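Local structure of purine nucleoside phosphorylase (Schistosoma mansoni, 5CXQ) at residues L134-I139 / E192-F197; P28-I33 / R79-M84; N58-T63 / N96-L101. The protein catalyses the reversible phosphorolysis of purine nucleosides, probably including inosine and guanosine, to the free base and a pentose 1-phosphate. All coordinates share one frame; numbering follows the deposited sequence.

Overall arrangement
Interactions 1 and 2 are two parallel strand pairings in one mixed sheet, on opposite sides of the chain's centre, with their own centres about 23 Å apart. Interaction 3 joins a loop to helix 96-109, which follows strand 79-85 of interaction 2 in the chain. These two lie about 18 Å apart centre to centre, yet their nearest atoms are about 5 Å apart; Tyr53 and Pro102 bridge the gap, each touching both Met84 and Phe59. Interaction 1, about 25 Å from interaction 3 between centres, is the one of the three that reaches other subunits of the trimer. In trimeric relatives the active sites lie near such interfaces; here the enzyme is in its apo form.

Interaction 1. Residues L134-I139 / E192-F197; sequences LIKGHI and EGVYAF
Lys136 reaches over Gly193, Tyr195 packs on Ile135, and Ile139 meets Val194 where two parallel neighbouring strands close a beta-alpha-beta crossover through helix 171-183 of the phosphorylase fold. Ile135 pairs with Gly193 and His138 with Tyr195, leaving one residue too many on 134-139: a beta bulge at Lys136, whose psi is only -5°. Its N still bonds Gly193 O, at 3.0 Å and nearly straight. With CG set between backbone N and carbonyl carbon (chi1 64°), the Lys136 chain climbs across the neighbouring strand; CG lies 3.6 Å from Gly193 O and CE 3.5 Å from Glu192 OE2. A bend at the last torsion carries NZ to within 3.5 Å of Val194 CG2. NZ remains 4.8 Å from Glu192 OE2, so the charges may attract each other without forming a salt bridge.

On the face shared with Ile135 and His138, the Tyr195 ring takes Ile135 CD1 at 3.7 Å from its CD2, while its hydroxyl is held beyond the pair by Ser223 N. The backbone N-H of Tyr195 is donated to Gly137 O. Ile139 lies on the other face, where Met211 of the second subunit packs on it; Ser205 of that subunit bonds His138 O. The Ile139 backbone is bonded both ways, its N to Tyr195 O at 2.9 Å and its O to Phe197 N, and Ile139 CG1 rests 4.1 Å from Val194 CG1.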
loop_
_atom_site.group_PDB
_atom_site.type_symbol
_atom_site.label_atom_id
_atom_site.label_comp_id
_atom_site.label_asym_id
_atom_site.label_seq_id
_atom_site.Cartn_x
_atom_site.Cartn_y
_atom_site.Cartn_z
ATOM N N LEU A 134 13.392 17.758 -13.619
ATOM C CA LEU A 134 13.670 18.256 -12.278
ATOM C C LEU A 134 12.410 17.969 -11.460
ATOM O O LEU A 134 11.337 18.485 -11.774
ATOM C CB LEU A 134 13.998 19.756 -12.290
ATOM C CG LEU A 134 15.116 20.211 -13.238
ATOM C CD1 LEU A 134 15.278 21.724 -13.264
ATOM C CD2 LEU A 134 16.428 19.555 -12.854
ATOM N N ILE A 135 12.528 17.139 -10.430
ATOM C CA ILE A 135 11.351 16.750 -9.652
ATOM C C ILE A 135 10.964 17.874 -8.701
ATOM O O ILE A 135 11.797 18.343 -7.911
ATOM C CB ILE A 135 11.604 15.453 -8.874
ATOM C CG1 ILE A 135 11.880 14.310 -9.852
ATOM C CG2 ILE A 135 10.393 15.109 -7.981
ATOM C CD1 ILE A 135 12.308 13.037 -9.173
ATOM N N LYS A 136 9.713 18.331 -8.781
ATOM C CA LYS A 136 9.285 19.443 -7.929
ATOM C C LYS A 136 8.271 19.022 -6.865
ATOM O O LYS A 136 7.897 19.828 -6.016
ATOM C CB LYS A 136 8.703 20.582 -8.767
ATOM C CG LYS A 136 7.450 20.242 -9.510
ATOM C CD LYS A 136 6.913 21.498 -10.187
ATOM C CE LYS A 136 6.158 21.169 -11.456
ATOM N NZ LYS A 136 4.945 20.366 -11.183
ATOM N N GLY A 137 7.832 17.770 -6.913
ATOM C CA GLY A 137 6.899 17.249 -5.924
ATOM C C GLY A 137 6.607 15.793 -6.238
ATOM O O GLY A 137 7.076 15.280 -7.251
ATOM N N HIS A 138 5.849 15.102 -5.391
ATOM C CA HIS A 138 5.596 13.677 -5.658
ATOM C C HIS A 138 4.227 13.204 -5.196
ATOM O O HIS A 138 3.568 13.858 -4.393
ATOM C CB HIS A 138 6.698 12.777 -5.037
ATOM C CG HIS A 138 6.765 12.785 -3.538
ATOM N ND1 HIS A 138 7.933 13.026 -2.850
ATOM C CD2 HIS A 138 5.820 12.535 -2.592
ATOM C CE1 HIS A 138 7.708 12.939 -1.549
ATOM N NE2 HIS A 138 6.435 12.637 -1.371
ATOM N N ILE A 139 3.817 12.065 -5.752
ATOM C CA ILE A 139 2.679 11.282 -5.278
ATOM C C ILE A 139 3.230 9.950 -4.788
ATOM O O ILE A 139 3.707 9.131 -5.583
ATOM C CB ILE A 139 1.624 11.026 -6.376
ATOM C CG1 ILE A 139 1.135 12.338 -6.985
ATOM C CG2 ILE A 139 0.462 10.211 -5.808
ATOM C CD1 ILE A 139 0.168 13.039 -6.137
ATOM N N GLU A 192 10.283 20.268 -15.733
ATOM C CA GLU A 192 10.019 20.063 -14.317
ATOM C C GLU A 192 8.747 19.239 -14.202
ATOM O O GLU A 192 7.937 19.208 -15.124
ATOM C CB GLU A 192 9.897 21.386 -13.573
ATOM C CG GLU A 192 8.693 22.195 -13.974
ATOM C CD GLU A 192 8.578 23.471 -13.177
ATOM O OE1 GLU A 192 9.622 23.947 -12.681
ATOM O OE2 GLU A 192 7.449 23.985 -13.038
ATOM N N GLY A 193 8.571 18.534 -13.093
ATOM C CA GLY A 193 7.377 17.724 -12.990
ATOM C C GLY A 193 7.176 16.999 -11.679
ATOM O O GLY A 193 8.068 16.951 -10.828
ATOM N N VAL A 194 5.986 16.413 -11.554
ATOM C CA VAL A 194 5.559 15.634 -10.391
ATOM C C VAL A 194 5.846 14.146 -10.611
ATOM O O VAL A 194 5.479 13.589 -11.654
ATOM C CB VAL A 194 4.052 15.837 -10.130
ATOM C CG1 VAL A 194 3.578 14.989 -8.944
ATOM C CG2 VAL A 194 3.740 17.317 -9.918
ATOM N N TYR A 195 6.497 13.522 -9.631
ATOM C CA TYR A 195 6.952 12.128 -9.701
ATOM C C TYR A 195 6.031 11.185 -8.929
ATOM O O TYR A 195 5.836 11.364 -7.728
ATOM C CB TYR A 195 8.374 12.041 -9.141
ATOM C CG TYR A 195 9.039 10.689 -9.087
ATOM C CD1 TYR A 195 8.827 9.809 -8.014
ATOM C CD2 TYR A 195 9.936 10.302 -10.074
ATOM C CE1 TYR A 195 9.470 8.581 -7.959
ATOM C CE2 TYR A 195 10.579 9.088 -10.015
ATOM C CZ TYR A 195 10.345 8.233 -8.965
ATOM O OH TYR A 195 11.019 7.036 -8.945
ATOM N N ALA A 196 5.480 10.183 -9.609
ATOM C CA ALA A 196 4.725 9.139 -8.921
ATOM C C ALA A 196 5.629 7.986 -8.546
ATOM O O ALA A 196 6.342 7.443 -9.384
ATOM C CB ALA A 196 3.587 8.639 -9.777
ATOM N N PHE A 197 5.584 7.604 -7.280
ATOM C CA PHE A 197 6.347 6.468 -6.780
ATOM C C PHE A 197 5.499 5.197 -6.866
ATOM O O PHE A 197 4.518 5.033 -6.124
ATOM C CB PHE A 197 6.791 6.745 -5.347
ATOM C CG PHE A 197 7.600 5.641 -4.692
ATOM C CD1 PHE A 197 8.338 4.706 -5.422
ATOM C CD2 PHE A 197 7.619 5.560 -3.299
ATOM C CE1 PHE A 197 9.089 3.710 -4.768
ATOM C CE2 PHE A 197 8.351 4.579 -2.634
ATOM C CZ PHE A 197 9.090 3.642 -3.363
#

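Interaction 2. Residues P28-I33 / R79-M84; sequences PDIGII and RKIVAM
Strands 30-33 and 79-84 run parallel with axes 4.7 Å apart and inclined by 29°, laced together by Val82 N to Ile30 O, Ile32 N to Val82 O and Met84 N to Ile32 O. Where segment 28-33 enters its strand, Lys80 O accepts Asp29 N and, weakly, Ile30 N.

Ile32 CD1 meets Ile81 CD1 at 3.7 Å on one face, against which helix 260-284 lays Ile282 on Ile30 and Ile32. On the other, Pro28 CG touches Val82 CG1 and Ile33 runs alongside Met84, CD1 3.9 Å from SD. Arg79 is bent at its second and third torsions, which curls its guanidinium back over Ile30; Ile30 CD1 sits over the centre of one face. Arg79 NH2 then forms a salt bridge, donating almost straight to Asp29 OD2 at 3.1 Å, in the guanidinium plane but on the anti side of the carboxylate and tilted 31° out of its plane. Water 1 donates to Asp29 OD2 at 2.6 Å and accepts from Arg79 NE and Lys80 N. Two donors on one oxygen, one of them cationic, would probably stabilise a charged carboxylate, while NH2 and NE, held by Asp29 and the water, limit the turning of the guanidinium.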
loop_
_atom_site.group_PDB
_atom_site.type_symbol
_atom_site.label_atom_id
_atom_site.label_comp_id
_atom_site.label_asym_id
_atom_site.label_seq_id
_atom_site.Cartn_x
_atom_site.Cartn_y
_atom_site.Cartn_z
ATOM N N PRO A 28 32.528 15.174 4.284
ATOM C CA PRO A 28 31.735 15.552 3.109
ATOM C C PRO A 28 30.622 16.552 3.415
ATOM O O PRO A 28 29.986 16.461 4.468
ATOM C CB PRO A 28 31.148 14.214 2.649
ATOM C CG PRO A 28 30.995 13.430 3.923
ATOM C CD PRO A 28 32.149 13.845 4.807
ATOM N N ASP A 29 30.394 17.486 2.494
ATOM C CA ASP A 29 29.279 18.435 2.584
ATOM C C ASP A 29 28.112 18.041 1.683
ATOM O O ASP A 29 26.985 18.521 1.847
ATOM C CB ASP A 29 29.741 19.846 2.203
ATOM C CG ASP A 29 30.879 20.348 3.068
ATOM O OD1 ASP A 29 30.906 20.027 4.273
ATOM O OD2 ASP A 29 31.751 21.069 2.538
ATOM N N ILE A 30 28.389 17.175 0.712
ATOM C CA ILE A 30 27.424 16.797 -0.315
ATOM C C ILE A 30 27.355 15.280 -0.431
ATOM O O ILE A 30 28.383 14.614 -0.385
ATOM C CB ILE A 30 27.809 17.403 -1.688
ATOM C CG1 ILE A 30 27.882 18.928 -1.586
ATOM C CG2 ILE A 30 26.842 16.958 -2.792
ATOM C CD1 ILE A 30 28.823 19.555 -2.578
ATOM N N GLY A 31 26.143 14.741 -0.559
ATOM C CA GLY A 31 25.941 13.324 -0.787
ATOM C C GLY A 31 25.381 13.101 -2.174
ATOM O O GLY A 31 24.699 13.965 -2.721
ATOM N N ILE A 32 25.692 11.949 -2.761
ATOM C CA ILE A 32 25.230 11.628 -4.108
ATOM C C ILE A 32 24.715 10.190 -4.184
ATOM O O ILE A 32 25.375 9.257 -3.718
ATOM C CB ILE A 32 26.351 11.807 -5.158
ATOM C CG1 ILE A 32 26.892 13.240 -5.151
ATOM C CG2 ILE A 32 25.841 11.461 -6.544
ATOM C CD1 ILE A 32 28.044 13.451 -6.105
ATOM N N ILE A 33 23.539 10.016 -4.780
ATOM C CA ILE A 33 22.961 8.695 -5.022
ATOM C C ILE A 33 22.553 8.665 -6.490
ATOM O O ILE A 33 21.894 9.594 -6.960
ATOM C CB ILE A 33 21.751 8.407 -4.081
ATOM C CG1 ILE A 33 22.219 8.317 -2.623
ATOM C CG2 ILE A 33 21.034 7.128 -4.483
ATOM C CD1 ILE A 33 21.083 8.170 -1.601
ATOM N N ARG A 79 34.745 20.326 -4.078
ATOM C CA ARG A 79 33.941 20.057 -2.879
ATOM C C ARG A 79 34.105 18.628 -2.376
ATOM O O ARG A 79 34.355 17.713 -3.155
ATOM C CB ARG A 79 32.456 20.323 -3.148
ATOM C CG ARG A 79 32.140 21.759 -3.527
ATOM C CD ARG A 79 32.633 22.727 -2.468
ATOM N NE ARG A 79 31.998 22.486 -1.174
ATOM C CZ ARG A 79 30.801 22.955 -0.837
ATOM N NH1 ARG A 79 30.105 23.682 -1.702
ATOM N NH2 ARG A 79 30.293 22.693 0.363
ATOM N N LYS A 80 33.930 18.439 -1.069
ATOM C CA LYS A 80 34.054 17.116 -0.471
ATOM C C LYS A 80 32.711 16.402 -0.523
ATOM O O LYS A 80 31.699 16.955 -0.099
ATOM C CB LYS A 80 34.547 17.218 0.970
ATOM C CG LYS A 80 35.774 18.102 1.121
ATOM C CD LYS A 80 36.789 17.474 2.039
ATOM C CE LYS A 80 37.970 16.924 1.247
ATOM N NZ LYS A 80 38.705 17.996 0.510
ATOM N N ILE A 81 32.696 15.185 -1.059
ATOM C CA ILE A 81 31.440 14.476 -1.261
ATOM C C ILE A 81 31.494 13.035 -0.759
ATOM O O ILE A 81 32.570 12.454 -0.589
ATOM C CB ILE A 81 31.022 14.465 -2.761
ATOM C CG1 ILE A 81 31.831 13.438 -3.550
ATOM C CG2 ILE A 81 31.130 15.853 -3.395
ATOM C CD1 ILE A 81 30.968 12.309 -4.086
ATOM N N VAL A 82 30.315 12.472 -0.499
ATOM C CA VAL A 82 30.194 11.046 -0.208
ATOM C C VAL A 82 29.137 10.447 -1.139
ATOM O O VAL A 82 28.043 10.997 -1.290
ATOM C CB VAL A 82 29.842 10.793 1.285
ATOM C CG1 VAL A 82 28.578 11.540 1.683
ATOM C CG2 VAL A 82 29.690 9.293 1.567
ATOM N N ALA A 83 29.480 9.338 -1.791
ATOM C CA ALA A 83 28.578 8.712 -2.759
ATOM C C ALA A 83 28.230 7.274 -2.389
ATOM O O ALA A 83 29.072 6.535 -1.865
ATOM C CB ALA A 83 29.199 8.747 -4.146
ATOM N N MET A 84 26.994 6.869 -2.670
ATOM C CA MET A 84 26.643 5.459 -2.562
ATOM C C MET A 84 26.832 4.780 -3.911
ATOM O O MET A 84 26.174 5.124 -4.892
ATOM C CB MET A 84 25.207 5.280 -2.065
ATOM C CG MET A 84 24.957 5.876 -0.693
ATOM S SD MET A 84 23.348 5.415 -0.019
ATOM C CE MET A 84 23.596 3.669 0.337
HETATM O O HOH W 1 33.485 20.751 0.592
#

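Interaction 3. Residues N58-T63 / N96-L101; sequences NFPKTT and NQEIAL
Asn58 begins the contact with its carbonyl: Asn58 O lies 3.7 Å from Leu101 CD1, and the other methyl of Leu101 is equally near. With CG anti to the backbone N (chi1 -177°), Leu101 carries its methyls to Asn58 and Phe59. Asn58 ND2 bonds Asn12 O outside the contact.

Phe59 comes next. Its ring is approached obliquely by Leu101 CD2, which is 3.7 Å from Phe59 CD1. Pro60 makes the closest approach to the helix, with CG only 3.3 Å from Glu98 O and CB 3.9 Å from Glu98 CB; the ring and the glutamate chain lie alongside, running in opposing senses. No direct hydrogen bond joins the two segments. At Lys61 two waters do that work, both donating to Glu98 OE2. Water 2 accepts from Lys61 N and reaches OE2 at 2.6 Å, while water 3 donates to Lys61 O at 2.7 Å, so one carboxylate oxygen serves both polar ends of the lysine backbone. The other, Glu98 OE1, is bonded to Ser95 N just before the helix.

The segment is thus part of the loop between strands 48-52 and 70-76, laid along the start of helix 96-109: Phe59 continues onto Pro102 and Val105 of that helix and meets the ring of Tyr53, while Asn58 reaches across to helix 10-24.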
loop_
_atom_site.group_PDB
_atom_site.type_symbol
_atom_site.label_atom_id
_atom_site.label_comp_id
_atom_site.label_asym_id
_atom_site.label_seq_id
_atom_site.Cartn_x
_atom_site.Cartn_y
_atom_site.Cartn_z
ATOM N N ASN A 58 26.952 -1.732 11.172
ATOM C CA ASN A 58 25.518 -1.484 11.070
ATOM C C ASN A 58 24.983 -1.182 9.668
ATOM O O ASN A 58 23.798 -0.923 9.513
ATOM C CB ASN A 58 25.113 -0.345 12.014
ATOM C CG ASN A 58 25.375 -0.681 13.467
ATOM O OD1 ASN A 58 25.203 -1.826 13.889
ATOM N ND2 ASN A 58 25.807 0.310 14.236
ATOM N N PHE A 59 25.828 -1.224 8.643
ATOM C CA PHE A 59 25.295 -1.047 7.289
ATOM C C PHE A 59 24.487 -2.275 6.870
ATOM O O PHE A 59 24.786 -3.396 7.291
ATOM C CB PHE A 59 26.416 -0.772 6.280
ATOM C CG PHE A 59 26.437 0.655 5.783
ATOM C CD1 PHE A 59 26.578 1.709 6.675
ATOM C CD2 PHE A 59 26.298 0.942 4.432
ATOM C CE1 PHE A 59 26.593 3.028 6.235
ATOM C CE2 PHE A 59 26.307 2.262 3.981
ATOM C CZ PHE A 59 26.459 3.306 4.886
ATOM N N PRO A 60 23.450 -2.064 6.043
ATOM C CA PRO A 60 22.582 -3.166 5.611
ATOM C C PRO A 60 23.332 -4.253 4.850
ATOM O O PRO A 60 24.204 -3.933 4.044
ATOM C CB PRO A 60 21.562 -2.482 4.688
ATOM C CG PRO A 60 21.627 -1.052 5.016
ATOM C CD PRO A 60 23.010 -0.764 5.513
ATOM N N LYS A 61 23.011 -5.517 5.115
ATOM C CA LYS A 61 23.559 -6.622 4.328
ATOM C C LYS A 61 22.942 -6.622 2.922
ATOM O O LYS A 61 21.723 -6.582 2.790
ATOM C CB LYS A 61 23.304 -7.963 5.009
ATOM C CG LYS A 61 23.688 -9.162 4.143
ATOM C CD LYS A 61 23.579 -10.467 4.913
ATOM C CE LYS A 61 24.764 -10.647 5.844
ATOM N NZ LYS A 61 24.751 -11.974 6.516
ATOM N N THR A 62 23.778 -6.683 1.883
ATOM C CA THR A 62 23.283 -6.605 0.505
ATOM C C THR A 62 23.717 -7.793 -0.364
ATOM O O THR A 62 23.610 -7.741 -1.592
ATOM C CB THR A 62 23.750 -5.295 -0.192
ATOM O OG1 THR A 62 25.182 -5.285 -0.302
ATOM C CG2 THR A 62 23.285 -4.065 0.587
ATOM N N THR A 63 24.183 -8.867 0.266
ATOM C CA THR A 63 24.700 -10.012 -0.479
ATOM C C THR A 63 23.631 -10.862 -1.179
ATOM O O THR A 63 23.938 -11.562 -2.142
ATOM C CB THR A 63 25.523 -10.939 0.434
ATOM O OG1 THR A 63 24.689 -11.454 1.479
ATOM C CG2 THR A 63 26.697 -10.177 1.045
ATOM N N ASN A 96 12.495 -0.414 6.043
ATOM C CA ASN A 96 12.559 1.010 6.340
ATOM C C ASN A 96 13.864 1.388 7.034
ATOM O O ASN A 96 14.450 2.439 6.748
ATOM C CB ASN A 96 11.382 1.406 7.230
ATOM C CG ASN A 96 10.069 1.481 6.485
ATOM O OD1 ASN A 96 9.995 1.268 5.269
ATOM N ND2 ASN A 96 9.005 1.794 7.223
ATOM N N GLN A 97 14.303 0.530 7.955
ATOM C CA GLN A 97 15.508 0.814 8.736
ATOM C C GLN A 97 16.754 0.722 7.875
ATOM O O GLN A 97 17.711 1.478 8.068
ATOM C CB GLN A 97 15.660 -0.149 9.923
ATOM C CG GLN A 97 14.464 -0.245 10.851
ATOM C CD GLN A 97 14.055 1.092 11.426
ATOM O OE1 GLN A 97 14.892 1.943 11.730
ATOM N NE2 GLN A 97 12.747 1.289 11.570
ATOM N N GLU A 98 16.749 -0.214 6.928
ATOM C CA GLU A 98 17.911 -0.412 6.073
ATOM C C GLU A 98 18.066 0.732 5.071
ATOM O O GLU A 98 19.172 1.162 4.790
ATOM C CB GLU A 98 17.820 -1.763 5.356
ATOM C CG GLU A 98 17.980 -2.943 6.309
ATOM C CD GLU A 98 17.747 -4.282 5.646
ATOM O OE1 GLU A 98 16.672 -4.488 5.037
ATOM O OE2 GLU A 98 18.646 -5.148 5.744
ATOM N N ILE A 99 16.955 1.250 4.557
ATOM C CA ILE A 99 17.010 2.408 3.674
ATOM C C ILE A 99 17.446 3.663 4.422
ATOM O O ILE A 99 18.219 4.474 3.906
ATOM C CB ILE A 99 15.634 2.692 3.021
ATOM C CG1 ILE A 99 15.183 1.494 2.184
ATOM C CG2 ILE A 99 15.695 3.992 2.205
ATOM C CD1 ILE A 99 16.128 1.170 1.027
ATOM N N ALA A 100 16.949 3.827 5.643
ATOM C CA ALA A 100 17.163 5.073 6.361
ATOM C C ALA A 100 18.582 5.237 6.868
ATOM O O ALA A 100 19.087 6.348 6.907
ATOM C CB ALA A 100 16.190 5.194 7.521
ATOM N N LEU A 101 19.228 4.145 7.266
ATOM C CA LEU A 101 20.479 4.296 7.999
ATOM C C LEU A 101 21.571 4.976 7.165
ATOM O O LEU A 101 22.235 5.870 7.673
ATOM C CB LEU A 101 20.980 2.950 8.552
ATOM C CG LEU A 101 22.262 3.073 9.398
ATOM C CD1 LEU A 101 22.194 2.241 10.672
ATOM C CD2 LEU A 101 23.507 2.694 8.585
HETATM O O HOH W 2 20.753 -5.860 6.994
HETATM O O HOH W 3 19.366 -7.052 3.987
#